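Local coordinates for unknown protein (Galdieria sulphuraria, PDB 2NYI) that is of unknown function but carries tandem ACT domains, a fold that in many relatives binds small regulatory ligands such as amino acids, at residues 4-18 with 65-79. Sequence-based numbering, arbitrary orientation. Where two conformers were deposited one is given.
Sequences QSFVVSVAGSDRVGI and LESALPGFQISTRRA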
# COMPACT_ATOMS: atom_id res chain seq x y z
N GLN A 4 -9.04 -21.44 8.30
CA GLN A 4 -9.34 -20.97 6.95
C GLN A 4 -8.73 -19.59 6.78
O GLN A 4 -8.59 -18.86 7.75
CB GLN A 4 -10.85 -20.87 6.75
CG GLN A 4 -11.62 -22.15 7.07
CD GLN A 4 -11.37 -23.28 6.09
OE1 GLN A 4 -10.89 -23.06 4.98
NE2 GLN A 4 -11.72 -24.50 6.50
N SER A 5 -8.39 -19.24 5.54
CA SER A 5 -7.81 -17.92 5.22
C SER A 5 -8.82 -16.99 4.54
O SER A 5 -9.58 -17.41 3.66
CB SER A 5 -6.57 -18.08 4.35
OG SER A 5 -6.06 -16.80 3.97
N PHE A 6 -8.81 -15.72 4.94
CA PHE A 6 -9.74 -14.73 4.40
C PHE A 6 -8.94 -13.51 3.96
O PHE A 6 -7.88 -13.22 4.53
CB PHE A 6 -10.77 -14.31 5.47
CG PHE A 6 -11.62 -15.46 5.95
CD1 PHE A 6 -12.80 -15.77 5.31
CD2 PHE A 6 -11.19 -16.25 7.02
CE1 PHE A 6 -13.59 -16.87 5.75
CE2 PHE A 6 -11.97 -17.34 7.46
CZ PHE A 6 -13.16 -17.64 6.83
N VAL A 7 -9.42 -12.82 2.93
CA VAL A 7 -8.81 -11.57 2.46
C VAL A 7 -9.75 -10.45 2.85
O VAL A 7 -10.95 -10.47 2.54
CB VAL A 7 -8.58 -11.56 0.93
CG1 VAL A 7 -7.65 -10.40 0.56
CG2 VAL A 7 -7.98 -12.89 0.47
N VAL A 8 -9.19 -9.48 3.56
CA VAL A 8 -9.92 -8.35 4.09
C VAL A 8 -9.33 -7.06 3.50
O VAL A 8 -8.10 -6.90 3.47
CB VAL A 8 -9.78 -8.30 5.66
CG1 VAL A 8 -10.42 -7.04 6.24
CG2 VAL A 8 -10.38 -9.55 6.27
N SER A 9 -10.20 -6.19 3.00
CA SER A 9 -9.81 -4.86 2.52
C SER A 9 -10.49 -3.81 3.39
O SER A 9 -11.68 -3.94 3.70
CB SER A 9 -10.25 -4.66 1.06
OG SER A 9 -9.39 -5.36 0.17
N VAL A 10 -9.74 -2.78 3.77
CA VAL A 10 -10.26 -1.69 4.60
C VAL A 10 -9.84 -0.39 3.92
O VAL A 10 -8.66 -0.22 3.55
CB VAL A 10 -9.64 -1.74 6.03
CG1 VAL A 10 -10.11 -0.54 6.91
CG2 VAL A 10 -9.92 -3.08 6.71
N ALA A 11 -10.78 0.53 3.77
CA ALA A 11 -10.46 1.86 3.26
C ALA A 11 -11.30 2.92 3.96
O ALA A 11 -12.48 2.69 4.28
CB ALA A 11 -10.71 1.90 1.74
N GLY A 12 -10.69 4.06 4.20
CA GLY A 12 -11.37 5.19 4.84
C GLY A 12 -10.44 6.36 5.01
O GLY A 12 -9.31 6.36 4.50
N SER A 13 -10.92 7.39 5.70
CA SER A 13 -10.07 8.56 5.98
C SER A 13 -9.08 8.21 7.07
O SER A 13 -9.42 7.57 8.08
CB SER A 13 -10.92 9.76 6.42
OG SER A 13 -11.89 10.03 5.43
N ASP A 14 -7.84 8.65 6.87
CA ASP A 14 -6.76 8.35 7.80
C ASP A 14 -6.93 9.05 9.15
O ASP A 14 -7.41 10.21 9.25
CB ASP A 14 -5.41 8.72 7.19
CG ASP A 14 -4.23 8.14 7.97
OD1 ASP A 14 -4.36 7.02 8.50
OD2 ASP A 14 -3.18 8.80 8.04
N ARG A 15 -6.52 8.34 10.19
CA ARG A 15 -6.46 8.89 11.55
C ARG A 15 -5.55 7.98 12.36
O ARG A 15 -5.27 6.85 11.96
CB ARG A 15 -7.86 8.96 12.17
CG ARG A 15 -8.55 7.60 12.31
CD ARG A 15 -9.56 7.56 13.42
NE ARG A 15 -10.33 6.31 13.44
CZ ARG A 15 -9.98 5.20 14.08
NH1 ARG A 15 -8.87 5.13 14.79
NH2 ARG A 15 -10.79 4.14 14.01
N VAL A 16 -5.07 8.48 13.51
CA VAL A 16 -4.26 7.65 14.38
C VAL A 16 -5.13 6.51 14.90
O VAL A 16 -6.32 6.70 15.19
CB VAL A 16 -3.66 8.50 15.54
CG1 VAL A 16 -3.06 7.60 16.62
CG2 VAL A 16 -2.59 9.45 15.00
N GLY A 17 -4.55 5.31 14.97
CA GLY A 17 -5.20 4.20 15.66
C GLY A 17 -6.01 3.25 14.82
O GLY A 17 -6.67 2.37 15.36
N ILE A 18 -6.00 3.43 13.50
CA ILE A 18 -6.78 2.51 12.62
C ILE A 18 -6.23 1.08 12.69
O ILE A 18 -6.97 0.12 12.98
CB ILE A 18 -6.83 2.99 11.15
CG1 ILE A 18 -7.49 4.35 11.06
CG2 ILE A 18 -7.64 1.94 10.24
CD1 ILE A 18 -7.29 5.04 9.69
N LEU A 65 -14.97 -6.11 12.63
CA LEU A 65 -14.28 -4.96 12.02
C LEU A 65 -15.22 -3.77 11.81
O LEU A 65 -14.83 -2.63 12.05
CB LEU A 65 -13.61 -5.38 10.71
CG LEU A 65 -12.41 -6.34 10.86
CD1 LEU A 65 -11.81 -6.59 9.47
CD2 LEU A 65 -11.33 -5.83 11.85
N GLU A 66 -16.45 -4.03 11.38
CA GLU A 66 -17.43 -2.96 11.26
C GLU A 66 -17.70 -2.28 12.61
O GLU A 66 -17.87 -1.05 12.65
CB GLU A 66 -18.73 -3.47 10.64
CG GLU A 66 -18.63 -3.82 9.16
CD GLU A 66 -20.00 -4.17 8.56
OE1 GLU A 66 -21.03 -3.82 9.17
OE2 GLU A 66 -20.05 -4.79 7.48
N SER A 67 -17.69 -3.05 13.70
CA SER A 67 -17.87 -2.49 15.06
C SER A 67 -16.67 -1.63 15.48
O SER A 67 -16.85 -0.55 16.04
CB SER A 67 -18.11 -3.60 16.09
OG SER A 67 -18.17 -3.07 17.43
N ALA A 68 -15.46 -2.12 15.20
CA ALA A 68 -14.20 -1.47 15.59
C ALA A 68 -13.88 -0.23 14.73
O ALA A 68 -13.23 0.70 15.21
CB ALA A 68 -13.04 -2.46 15.51
N LEU A 69 -14.36 -0.24 13.49
CA LEU A 69 -14.01 0.77 12.47
C LEU A 69 -15.27 1.31 11.80
O LEU A 69 -15.46 1.18 10.59
CB LEU A 69 -13.07 0.16 11.41
CG LEU A 69 -11.70 -0.33 11.90
CD1 LEU A 69 -10.95 -1.04 10.76
CD2 LEU A 69 -10.88 0.80 12.49
N PRO A 70 -16.15 1.95 12.59
CA PRO A 70 -17.39 2.44 12.00
C PRO A 70 -17.10 3.50 10.93
O PRO A 70 -16.13 4.24 11.05
CB PRO A 70 -18.16 3.03 13.19
CG PRO A 70 -17.16 3.25 14.25
CD PRO A 70 -16.06 2.25 14.04
N GLY A 71 -17.87 3.51 9.85
CA GLY A 71 -17.58 4.46 8.76
C GLY A 71 -16.62 3.96 7.68
O GLY A 71 -16.68 4.45 6.54
N PHE A 72 -15.75 3.01 8.02
CA PHE A 72 -14.77 2.45 7.07
C PHE A 72 -15.44 1.53 6.08
O PHE A 72 -16.46 0.90 6.39
CB PHE A 72 -13.61 1.75 7.79
CG PHE A 72 -12.61 2.72 8.36
CD1 PHE A 72 -11.42 2.96 7.69
CD2 PHE A 72 -12.88 3.42 9.52
CE1 PHE A 72 -10.50 3.88 8.19
CE2 PHE A 72 -11.96 4.33 10.05
CZ PHE A 72 -10.78 4.58 9.36
N GLN A 73 -14.90 1.50 4.87
CA GLN A 73 -15.34 0.59 3.82
C GLN A 73 -14.54 -0.71 4.00
O GLN A 73 -13.32 -0.72 3.81
CB GLN A 73 -15.04 1.24 2.46
CG GLN A 73 -15.16 0.35 1.24
CD GLN A 73 -14.73 1.10 -0.04
OE1 GLN A 73 -15.46 1.97 -0.52
NE2 GLN A 73 -13.54 0.75 -0.58
N ILE A 74 -15.24 -1.79 4.36
CA ILE A 74 -14.61 -3.05 4.74
C ILE A 74 -15.24 -4.19 3.95
O ILE A 74 -16.47 -4.26 3.82
CB ILE A 74 -14.80 -3.34 6.26
CG1 ILE A 74 -14.14 -2.25 7.12
CG2 ILE A 74 -14.24 -4.74 6.65
CD1 ILE A 74 -14.65 -2.24 8.55
N SER A 75 -14.41 -5.10 3.44
CA SER A 75 -14.94 -6.32 2.80
C SER A 75 -14.11 -7.51 3.26
O SER A 75 -12.93 -7.36 3.58
CB SER A 75 -14.96 -6.21 1.27
OG SER A 75 -13.64 -6.14 0.74
N THR A 76 -14.75 -8.67 3.32
CA THR A 76 -14.11 -9.90 3.76
C THR A 76 -14.58 -10.98 2.78
O THR A 76 -15.79 -11.10 2.54
CB THR A 76 -14.56 -10.30 5.21
OG1 THR A 76 -14.25 -9.25 6.13
CG2 THR A 76 -13.86 -11.58 5.69
N ARG A 77 -13.66 -11.77 2.25
CA ARG A 77 -14.01 -12.91 1.39
C ARG A 77 -13.05 -14.04 1.68
O ARG A 77 -11.96 -13.81 2.20
CB ARG A 77 -13.95 -12.55 -0.09
CG ARG A 77 -12.57 -12.16 -0.58
CD ARG A 77 -12.52 -11.97 -2.08
NE ARG A 77 -11.19 -11.53 -2.50
CZ ARG A 77 -10.17 -12.35 -2.81
NH1 ARG A 77 -10.31 -13.67 -2.77
NH2 ARG A 77 -9.01 -11.83 -3.18
N ARG A 78 -13.47 -15.27 1.36
CA ARG A 78 -12.59 -16.42 1.47
C ARG A 78 -11.37 -16.17 0.58
O ARG A 78 -11.48 -15.52 -0.48
CB ARG A 78 -13.31 -17.71 1.03
CG ARG A 78 -13.33 -18.87 2.06
CD ARG A 78 -12.34 -18.68 3.20
NE ARG A 78 -11.57 -19.87 3.55
CZ ARG A 78 -10.50 -20.32 2.89
NH1 ARG A 78 -10.08 -19.70 1.80
NH2 ARG A 78 -9.86 -21.40 3.31
N ALA A 79 -10.21 -16.65 1.02
CA ALA A 79 -8.99 -16.59 0.23
C ALA A 79 -9.15 -17.42 -1.04
O ALA A 79 -9.84 -18.44 -1.04
CB ALA A 79 -7.79 -17.08 1.03
O HOH W 1 -11.99 -8.64 0.53
O HOH W 2 -13.67 4.56 13.16
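With CG anti to its carbonyl carbon (chi1 -77°), Phe72 swings its ring across Gly12 to the start of helix 18-28, where CD1 of Ile18 meets its edge at CZ, 3.5 Å away. Val10, whose CG1 stands anti to the backbone N (chi1 177°), lays that methyl obliquely against Phe72 CD1 at 3.8 Å and crosses Leu69 at about a right angle. At Gly12 any side chain would collide with the ring, whose CD1 lies 3.6 Å from Gly12 CA. Were Phe72 an alanine, a gap would probably open between Val10 and Ile18, depriving Ile18 CD1 of the ring edge it packs on. The strands illustrate antiparallel register: Val7, Ser9 and Ala11 form hydrogen-bonded pairs with Arg77, Ser75 and Gln73, each exchanging two backbone bonds. The ladder runs on to Ala79 N, bonded to Ser5 O at 2.8 Å. Just before it, Arg78 in one of two modelled conformers turns back over Phe6, CD above one ring face, with NH2 tentatively bonded to Gln4 OE1. Arg77 lies beside Val7, its guanidinium face against CG2, and reaches Asp44 and Gly42 of the second subunit. In this ACT-type βαββαβ fold, strand 73-78 edges the sheet within the chain, strand 44-53 flanks 4-13 on its other side, and helices 18-28 and 59-68 cover the Val8 and Val10 face through Phe22 and Ile61.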